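Local coordinates for protein probable polysaccharide deacetylase pdaA (Bacillus subtilis, PDB 1NY1) that removes the acetyl group from N-acetylmuramic acid residues of peptidoglycan, a step toward the muramic delta-lactam of the spore cortex, at residues I45-D50 with D211-L216; H185-A190 with K217-T222. One frame throughout, in Å; residues are numbered along the deposited sequence.

Contact 1 of 2, residues I45-D50 with D211-L216; sequences IYLTFD and DAITDL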
ATOM      1  N   ILE A  45      10.034  -7.084   5.448  1.00 11.71           N
ATOM      2  CA  ILE A  45       9.130  -6.752   4.356  1.00 11.39           C
ATOM      3  C   ILE A  45       7.861  -6.165   4.971  1.00 12.29           C
ATOM      4  O   ILE A  45       7.414  -6.611   6.029  1.00 12.67           O
ATOM      5  CB  ILE A  45       8.771  -8.008   3.531  1.00 12.56           C
ATOM      6  CG1 ILE A  45       9.991  -8.456   2.714  1.00 13.22           C
ATOM      7  CG2 ILE A  45       7.584  -7.724   2.612  1.00 12.36           C
ATOM      8  CD1 ILE A  45       9.851  -9.856   2.106  1.00 13.28           C
ATOM      9  N   TYR A  46       7.305  -5.151   4.315  1.00 10.28           N
ATOM     10  CA  TYR A  46       6.085  -4.487   4.776  1.00  9.98           C
ATOM     11  C   TYR A  46       5.026  -4.729   3.707  1.00  9.79           C
ATOM     12  O   TYR A  46       5.189  -4.300   2.565  1.00 10.22           O
ATOM     13  CB  TYR A  46       6.313  -2.976   4.921  1.00 10.51           C
ATOM     14  CG  TYR A  46       7.577  -2.621   5.670  1.00 13.52           C
ATOM     15  CD1 TYR A  46       7.565  -2.428   7.053  1.00 12.32           C
ATOM     16  CD2 TYR A  46       8.802  -2.545   5.004  1.00 11.68           C
ATOM     17  CE1 TYR A  46       8.744  -2.171   7.751  1.00 12.88           C
ATOM     18  CE2 TYR A  46       9.984  -2.292   5.689  1.00 11.00           C
ATOM     19  CZ  TYR A  46       9.952  -2.109   7.058  1.00 12.95           C
ATOM     20  OH  TYR A  46      11.127  -1.892   7.738  1.00 14.04           O
ATOM     21  N   LEU A  47       3.948  -5.412   4.063  1.00  8.50           N
ATOM     22  CA  LEU A  47       2.896  -5.688   3.091  1.00  8.79           C
ATOM     23  C   LEU A  47       1.845  -4.584   3.044  1.00  9.80           C
ATOM     24  O   LEU A  47       1.359  -4.141   4.083  1.00  9.55           O
ATOM     25  CB  LEU A  47       2.207  -7.020   3.417  1.00  9.61           C
ATOM     26  CG  LEU A  47       3.087  -8.277   3.368  1.00 11.91           C
ATOM     27  CD1 LEU A  47       2.256  -9.504   3.718  1.00 12.33           C
ATOM     28  CD2 LEU A  47       3.687  -8.424   1.975  1.00 13.02           C
ATOM     29  N   THR A  48       1.518  -4.126   1.839  1.00  8.40           N
ATOM     30  CA  THR A  48       0.476  -3.117   1.665  1.00  8.65           C
ATOM     31  C   THR A  48      -0.403  -3.592   0.512  1.00  8.71           C
ATOM     32  O   THR A  48       0.048  -4.329  -0.377  1.00  8.74           O
ATOM     33  CB  THR A  48       1.025  -1.695   1.328  1.00  8.37           C
ATOM     34  OG1 THR A  48       1.431  -1.639  -0.045  1.00  9.20           O
ATOM     35  CG2 THR A  48       2.201  -1.337   2.226  1.00  8.54           C
ATOM     36  N   PHE A  49      -1.664  -3.179   0.544  1.00  9.22           N
ATOM     37  CA  PHE A  49      -2.631  -3.560  -0.474  1.00  9.99           C
ATOM     38  C   PHE A  49      -3.412  -2.339  -0.959  1.00 10.44           C
ATOM     39  O   PHE A  49      -3.592  -1.382  -0.215  1.00  9.10           O
ATOM     40  CB  PHE A  49      -3.634  -4.573   0.100  1.00  9.92           C
ATOM     41  CG  PHE A  49      -3.004  -5.810   0.686  1.00  9.93           C
ATOM     42  CD1 PHE A  49      -2.401  -5.784   1.941  1.00 10.82           C
ATOM     43  CD2 PHE A  49      -3.036  -7.012  -0.018  1.00 10.27           C
ATOM     44  CE1 PHE A  49      -1.839  -6.947   2.487  1.00 10.03           C
ATOM     45  CE2 PHE A  49      -2.480  -8.174   0.516  1.00 11.43           C
ATOM     46  CZ  PHE A  49      -1.881  -8.140   1.770  1.00 10.94           C
ATOM     47  N   ASP A  50      -3.846  -2.373  -2.216  1.00 11.11           N
ATOM     48  CA  ASP A  50      -4.666  -1.306  -2.785  1.00 12.15           C
ATOM     49  C   ASP A  50      -6.012  -1.993  -3.015  1.00 11.73           C
ATOM     50  O   ASP A  50      -6.072  -3.043  -3.658  1.00 11.25           O
ATOM     51  CB  ASP A  50      -4.096  -0.807  -4.124  1.00 11.97           C
ATOM     52  CG  ASP A  50      -3.005   0.242  -3.958  1.00 12.82           C
ATOM     53  OD1 ASP A  50      -2.579   0.504  -2.812  1.00 12.74           O
ATOM     54  OD2 ASP A  50      -2.569   0.813  -4.988  1.00 14.14           O
ATOM     55  N   ASP A 211       1.767 -18.887   0.445  1.00 14.56           N
ATOM     56  CA  ASP A 211       3.031 -19.556   0.125  1.00 15.28           C
ATOM     57  C   ASP A 211       4.226 -18.614   0.216  1.00 15.13           C
ATOM     58  O   ASP A 211       5.295 -18.991   0.699  1.00 15.43           O
ATOM     59  CB  ASP A 211       2.991 -20.152  -1.288  1.00 17.86           C
ATOM     60  CG  ASP A 211       1.991 -21.290  -1.422  1.00 20.30           C
ATOM     61  OD1 ASP A 211       1.384 -21.683  -0.404  1.00 19.07           O
ATOM     62  OD2 ASP A 211       1.818 -21.790  -2.551  1.00 19.96           O
ATOM     63  N   ALA A 212       4.042 -17.390  -0.263  1.00 14.02           N
ATOM     64  CA  ALA A 212       5.107 -16.395  -0.247  1.00 13.33           C
ATOM     65  C   ALA A 212       5.542 -16.061   1.174  1.00 13.35           C
ATOM     66  O   ALA A 212       6.733 -16.006   1.462  1.00 13.77           O
ATOM     67  CB  ALA A 212       4.652 -15.128  -0.970  1.00 13.52           C
ATOM     68  N   ILE A 213       4.581 -15.830   2.064  1.00 12.37           N
ATOM     69  CA  ILE A 213       4.932 -15.511   3.443  1.00 13.57           C
ATOM     70  C   ILE A 213       5.636 -16.709   4.073  1.00 13.86           C
ATOM     71  O   ILE A 213       6.680 -16.563   4.709  1.00 13.89           O
ATOM     72  CB  ILE A 213       3.688 -15.156   4.284  1.00 10.69           C
ATOM     73  CG1 ILE A 213       3.081 -13.848   3.774  1.00  9.62           C
ATOM     74  CG2 ILE A 213       4.083 -14.995   5.755  1.00 12.35           C
ATOM     75  CD1 ILE A 213       1.757 -13.512   4.412  1.00 11.42           C
ATOM     76  N   THR A 214       5.064 -17.895   3.895  1.00 15.09           N
ATOM     77  CA  THR A 214       5.667 -19.093   4.454  1.00 15.85           C
ATOM     78  C   THR A 214       7.129 -19.211   4.019  1.00 17.27           C
ATOM     79  O   THR A 214       8.024 -19.295   4.861  1.00 16.71           O
ATOM     80  CB  THR A 214       4.905 -20.363   4.022  1.00 17.17           C
ATOM     81  OG1 THR A 214       3.543 -20.271   4.452  1.00 17.40           O
ATOM     82  CG2 THR A 214       5.536 -21.602   4.649  1.00 17.02           C
ATOM     83  N   ASP A 215       7.379 -19.192   2.714  1.00 17.32           N
ATOM     84  CA  ASP A 215       8.746 -19.321   2.210  1.00 19.41           C
ATOM     85  C   ASP A 215       9.667 -18.144   2.528  1.00 19.12           C
ATOM     86  O   ASP A 215      10.868 -18.337   2.743  1.00 18.51           O
ATOM     87  CB  ASP A 215       8.739 -19.582   0.703  1.00 22.13           C
ATOM     88  CG  ASP A 215       8.142 -20.930   0.355  1.00 28.23           C
ATOM     89  OD1 ASP A 215       8.509 -21.936   1.010  1.00 30.68           O
ATOM     90  OD2 ASP A 215       7.308 -20.992  -0.575  1.00 30.59           O
ATOM     91  N   LEU A 216       9.125 -16.929   2.551  1.00 16.64           N
ATOM     92  CA  LEU A 216       9.947 -15.765   2.865  1.00 16.62           C
ATOM     93  C   LEU A 216      10.364 -15.812   4.333  1.00 15.59           C
ATOM     94  O   LEU A 216      11.490 -15.450   4.679  1.00 15.18           O
ATOM     95  CB  LEU A 216       9.185 -14.470   2.544  1.00 16.62           C
ATOM     96  CG  LEU A 216       9.157 -14.135   1.047  1.00 16.85           C
ATOM     97  CD1 LEU A 216       8.158 -13.023   0.761  1.00 18.03           C
ATOM     98  CD2 LEU A 216      10.552 -13.722   0.601  1.00 17.80           C
TER

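Contact 2 of 2, residues H185-A190 with K217-T222; sequences HMIKQA and KKQGYT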
ATOM      1  N   HIS A 185       6.816 -13.783  -8.415  1.00 11.18           N
ATOM      2  CA  HIS A 185       7.190 -12.377  -8.336  1.00 11.64           C
ATOM      3  C   HIS A 185       7.504 -11.925  -6.918  1.00 11.74           C
ATOM      4  O   HIS A 185       8.454 -11.181  -6.704  1.00 10.94           O
ATOM      5  CB  HIS A 185       6.089 -11.487  -8.929  1.00 11.22           C
ATOM      6  CG  HIS A 185       6.296 -11.170 -10.376  1.00 12.33           C
ATOM      7  ND1 HIS A 185       5.408 -11.549 -11.358  1.00 14.82           N
ATOM      8  CD2 HIS A 185       7.307 -10.531 -11.009  1.00 10.63           C
ATOM      9  CE1 HIS A 185       5.865 -11.158 -12.534  1.00 11.69           C
ATOM     10  NE2 HIS A 185       7.015 -10.538 -12.349  1.00 16.32           N
HETATM   11  N   MSE A 186       6.713 -12.376  -5.951  1.00 12.67           N
HETATM   12  CA  MSE A 186       6.932 -11.990  -4.566  1.00 12.20           C
HETATM   13  C   MSE A 186       8.230 -12.551  -4.007  1.00 14.49           C
HETATM   14  O   MSE A 186       8.850 -11.940  -3.140  1.00 14.38           O
HETATM   15  CB  MSE A 186       5.756 -12.429  -3.707  1.00 14.16           C
HETATM   16  CG  MSE A 186       4.490 -11.643  -4.002  1.00 11.70           C
HETATM   17 SE   MSE A 186       3.064 -12.009  -2.762  1.00 12.08          SE
HETATM   18  CE  MSE A 186       2.209 -13.476  -3.660  1.00 12.31           C
ATOM     19  N   ILE A 187       8.647 -13.700  -4.523  1.00 13.01           N
ATOM     20  CA  ILE A 187       9.882 -14.322  -4.078  1.00 14.02           C
ATOM     21  C   ILE A 187      11.076 -13.683  -4.787  1.00 13.70           C
ATOM     22  O   ILE A 187      12.057 -13.299  -4.149  1.00 13.87           O
ATOM     23  CB  ILE A 187       9.873 -15.841  -4.368  1.00 14.90           C
ATOM     24  CG1 ILE A 187       8.755 -16.522  -3.565  1.00 14.84           C
ATOM     25  CG2 ILE A 187      11.248 -16.438  -4.067  1.00 16.06           C
ATOM     26  CD1 ILE A 187       8.885 -16.408  -2.048  1.00 16.86           C
ATOM     27  N   LYS A 188      10.982 -13.553  -6.107  1.00 13.25           N
ATOM     28  CA  LYS A 188      12.072 -12.984  -6.892  1.00 13.78           C
ATOM     29  C   LYS A 188      12.367 -11.517  -6.600  1.00 12.50           C
ATOM     30  O   LYS A 188      13.530 -11.119  -6.549  1.00 12.38           O
ATOM     31  CB  LYS A 188      11.794 -13.167  -8.388  1.00 16.53           C
ATOM     32  CG  LYS A 188      12.908 -12.650  -9.301  1.00 22.57           C
ATOM     33  CD  LYS A 188      12.911 -13.363 -10.653  1.00 26.93           C
ATOM     34  CE  LYS A 188      11.599 -13.176 -11.397  1.00 29.62           C
ATOM     35  NZ  LYS A 188      11.485 -14.072 -12.586  1.00 30.68           N
ATOM     36  N   GLN A 189      11.328 -10.711  -6.399  1.00  9.53           N
ATOM     37  CA  GLN A 189      11.538  -9.290  -6.135  1.00 10.15           C
ATOM     38  C   GLN A 189      11.827  -8.947  -4.683  1.00  9.93           C
ATOM     39  O   GLN A 189      12.111  -7.797  -4.366  1.00  7.58           O
ATOM     40  CB  GLN A 189      10.331  -8.479  -6.626  1.00  7.58           C
ATOM     41  CG  GLN A 189      10.166  -8.527  -8.139  1.00  9.59           C
ATOM     42  CD  GLN A 189       9.088  -7.594  -8.653  1.00 14.14           C
ATOM     43  OE1 GLN A 189       9.063  -6.412  -8.315  1.00 16.11           O
ATOM     44  NE2 GLN A 189       8.207  -8.116  -9.497  1.00 13.63           N
ATOM     45  N   ALA A 190      11.761  -9.939  -3.802  1.00  9.36           N
ATOM     46  CA  ALA A 190      12.002  -9.697  -2.384  1.00 10.70           C
ATOM     47  C   ALA A 190      13.349  -9.055  -2.099  1.00 12.71           C
ATOM     48  O   ALA A 190      14.358  -9.379  -2.724  1.00 11.69           O
ATOM     49  CB  ALA A 190      11.874 -10.997  -1.602  1.00 11.16           C
ATOM     50  N   LYS A 217       9.463 -16.271   5.198  1.00 14.51           N
ATOM     51  CA  LYS A 217       9.787 -16.377   6.616  1.00 15.99           C
ATOM     52  C   LYS A 217      10.910 -17.397   6.794  1.00 17.67           C
ATOM     53  O   LYS A 217      11.855 -17.164   7.551  1.00 17.05           O
ATOM     54  CB  LYS A 217       8.571 -16.825   7.431  1.00 14.85           C
ATOM     55  CG  LYS A 217       7.620 -15.699   7.813  1.00 14.10           C
ATOM     56  CD  LYS A 217       6.583 -16.197   8.796  1.00 15.65           C
ATOM     57  CE  LYS A 217       5.699 -15.076   9.301  1.00 18.12           C
ATOM     58  NZ  LYS A 217       4.707 -15.558  10.312  1.00 17.21           N
ATOM     59  N   LYS A 218      10.802 -18.526   6.097  1.00 16.81           N
ATOM     60  CA  LYS A 218      11.822 -19.563   6.193  1.00 17.84           C
ATOM     61  C   LYS A 218      13.191 -19.019   5.783  1.00 18.16           C
ATOM     62  O   LYS A 218      14.215 -19.405   6.352  1.00 18.37           O
ATOM     63  CB  LYS A 218      11.450 -20.768   5.319  1.00 19.45           C
ATOM     64  CG  LYS A 218      12.441 -21.919   5.441  1.00 21.71           C
ATOM     65  CD  LYS A 218      12.009 -23.149   4.654  1.00 22.56           C
ATOM     66  CE  LYS A 218      13.005 -24.289   4.848  1.00 22.97           C
ATOM     67  NZ  LYS A 218      12.611 -25.514   4.102  1.00 19.81           N
ATOM     68  N   GLN A 219      13.208 -18.122   4.800  1.00 16.88           N
ATOM     69  CA  GLN A 219      14.452 -17.515   4.330  1.00 18.48           C
ATOM     70  C   GLN A 219      15.063 -16.594   5.379  1.00 19.07           C
ATOM     71  O   GLN A 219      16.237 -16.236   5.289  1.00 20.58           O
ATOM     72  CB  GLN A 219      14.219 -16.700   3.058  1.00 20.04           C
ATOM     73  CG  GLN A 219      13.983 -17.514   1.809  1.00 21.65           C
ATOM     74  CD  GLN A 219      13.817 -16.630   0.587  1.00 25.23           C
ATOM     75  OE1 GLN A 219      14.603 -15.706   0.366  1.00 24.25           O
ATOM     76  NE2 GLN A 219      12.797 -16.912  -0.218  1.00 24.87           N
ATOM     77  N   GLY A 220      14.261 -16.189   6.357  1.00 18.73           N
ATOM     78  CA  GLY A 220      14.771 -15.312   7.395  1.00 17.78           C
ATOM     79  C   GLY A 220      14.176 -13.917   7.384  1.00 19.18           C
ATOM     80  O   GLY A 220      14.683 -13.020   8.059  1.00 19.50           O
ATOM     81  N   TYR A 221      13.108 -13.726   6.613  1.00 18.48           N
ATOM     82  CA  TYR A 221      12.432 -12.431   6.533  1.00 17.56           C
ATOM     83  C   TYR A 221      11.397 -12.291   7.636  1.00 18.15           C
ATOM     84  O   TYR A 221      10.770 -13.270   8.049  1.00 18.06           O
ATOM     85  CB  TYR A 221      11.710 -12.265   5.187  1.00 16.48           C
ATOM     86  CG  TYR A 221      12.571 -11.753   4.057  1.00 17.50           C
ATOM     87  CD1 TYR A 221      12.868 -10.398   3.939  1.00 16.83           C
ATOM     88  CD2 TYR A 221      13.091 -12.628   3.105  1.00 17.49           C
ATOM     89  CE1 TYR A 221      13.668  -9.925   2.898  1.00 18.20           C
ATOM     90  CE2 TYR A 221      13.892 -12.165   2.061  1.00 18.12           C
ATOM     91  CZ  TYR A 221      14.176 -10.815   1.966  1.00 18.19           C
ATOM     92  OH  TYR A 221      14.984 -10.360   0.949  1.00 20.33           O
ATOM     93  N   THR A 222      11.230 -11.059   8.101  1.00 16.34           N
ATOM     94  CA  THR A 222      10.251 -10.720   9.129  1.00 18.09           C
ATOM     95  C   THR A 222       9.314  -9.703   8.478  1.00 16.56           C
ATOM     96  O   THR A 222       9.769  -8.823   7.749  1.00 16.22           O
ATOM     97  CB  THR A 222      10.920 -10.067  10.363  1.00 20.36           C
ATOM     98  OG1 THR A 222      11.675 -11.055  11.078  1.00 24.30           O
ATOM     99  CG2 THR A 222       9.871  -9.466  11.294  1.00 20.86           C
TER
HETATM  100  O   HOH W   1      13.538 -14.557  -2.216  1.00 21.23           O

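Contact 1 of 2, residues I45-D50 with D211-L216
Ile45 CD1 meets Leu216 CD1 at 3.8 Å, the two side chains crossing at about a right angle. One turn of the helix back and two residues further along the strand, Leu47 CD1 lies 4.1 Å from Ile213 CD1, this time at a slant. Both apolar pairs that join the strand to the helix are made by terminal methyls alone. Ile45 reaches across because CG1 stands anti to its carbonyl carbon (chi1 -71°) and CD1 continues outward from it. Ile213 does not aim its CB at the strand; its extended CG1-CD1 arm closes the gap.

The backbones stay well apart, 9.2 Å between the CA atoms of Ile45 and Leu216, as befits a helix laid over a parallel sheet in the NodB-type fold of polysaccharide deacetylases. Phe223 of the neighbouring strand 222-224 touches Ile45, Leu47 and Ile213, filling in the same buried layer.

Polar links lie at the borders. On the helix, Asp211 forms a salt bridge with Lys179 and Asp215 bonds to the Tyr183 hydroxyl, both tying it to helix 179-188. On the strand, Asp50, by similarity the catalytic proton acceptor, is salt-bridged to Arg140.

Contact 2 of 2, residues H185-A190 with K217-T222
Ile187 and Ala190 face Gln219 and Tyr221 where two helices of the NodB-type deacetylase fold, 179-188 and 205-219, run out side by side. The second of these ends in a Schellman motif: Gly220 takes a positive phi (113°), its N bonded to Lys217 O at 2.9 Å. The longer-range bond of the motif is a probable hydrogen bond from Tyr221 N to Leu216 O at 3.1 Å, and the chain turns there into strand 222-224.

Early in the first segment, the carbonyl O of Met186 (selenomethionine) accepts a bond from the Tyr196 hydroxyl, which joins helix 179-188 to strand 194-198.

Ile187 makes the first crossing. Its CG2 branch, anti to the backbone N, comes to 4.2 Å from Gln219 NE2, a loose touch between chains that cross at a slant. The firmer tie is a water. The water donates one hydrogen to Ile187 O (2.7 Å) and the other to Gln219 OE1 (3.0 Å), so a carbonyl near the end of one helix is linked to a side-chain amide on the last turn of the other.

Past the helix, Ala190 turns its CB toward the second segment and meets the Tyr221 ring obliquely, CB to CZ 4.3 Å. That ring is placed by a chi1 of -85°, CG roughly anti to the carbonyl carbon, which sends the phenol across to the loop. Leu216 and Pro192 also touch the Tyr221 side chain, and Lys43 makes a cation-pi contact with its ring. Gln219 OE1 lies at the ring's edge, in its plane. At the far end of the phenol, Tyr221 OH comes within 3.7 Å of the backbone C of Ala190.

From the N terminus, strand 44-51 supplies the first half of contact 1, and its partner on helix 205-219 arrives only after 160 intervening residues. Segment 185-190 falls inside that long loop, yet its own partner, 217-222, comes just after the loop has closed, so the two contacts cross instead of nesting. Contact 2 closes a short loop of 26 residues that includes strand 194-198. Helix 205-219 serves both, reaching the central strand in contact 1 and the end of helix 179-188 in contact 2. They meet directly: Ile45 CD1 packs on Tyr221 CD1 at 3.6 Å, and Leu216 CD2 on Ala190 CB at 3.7 Å.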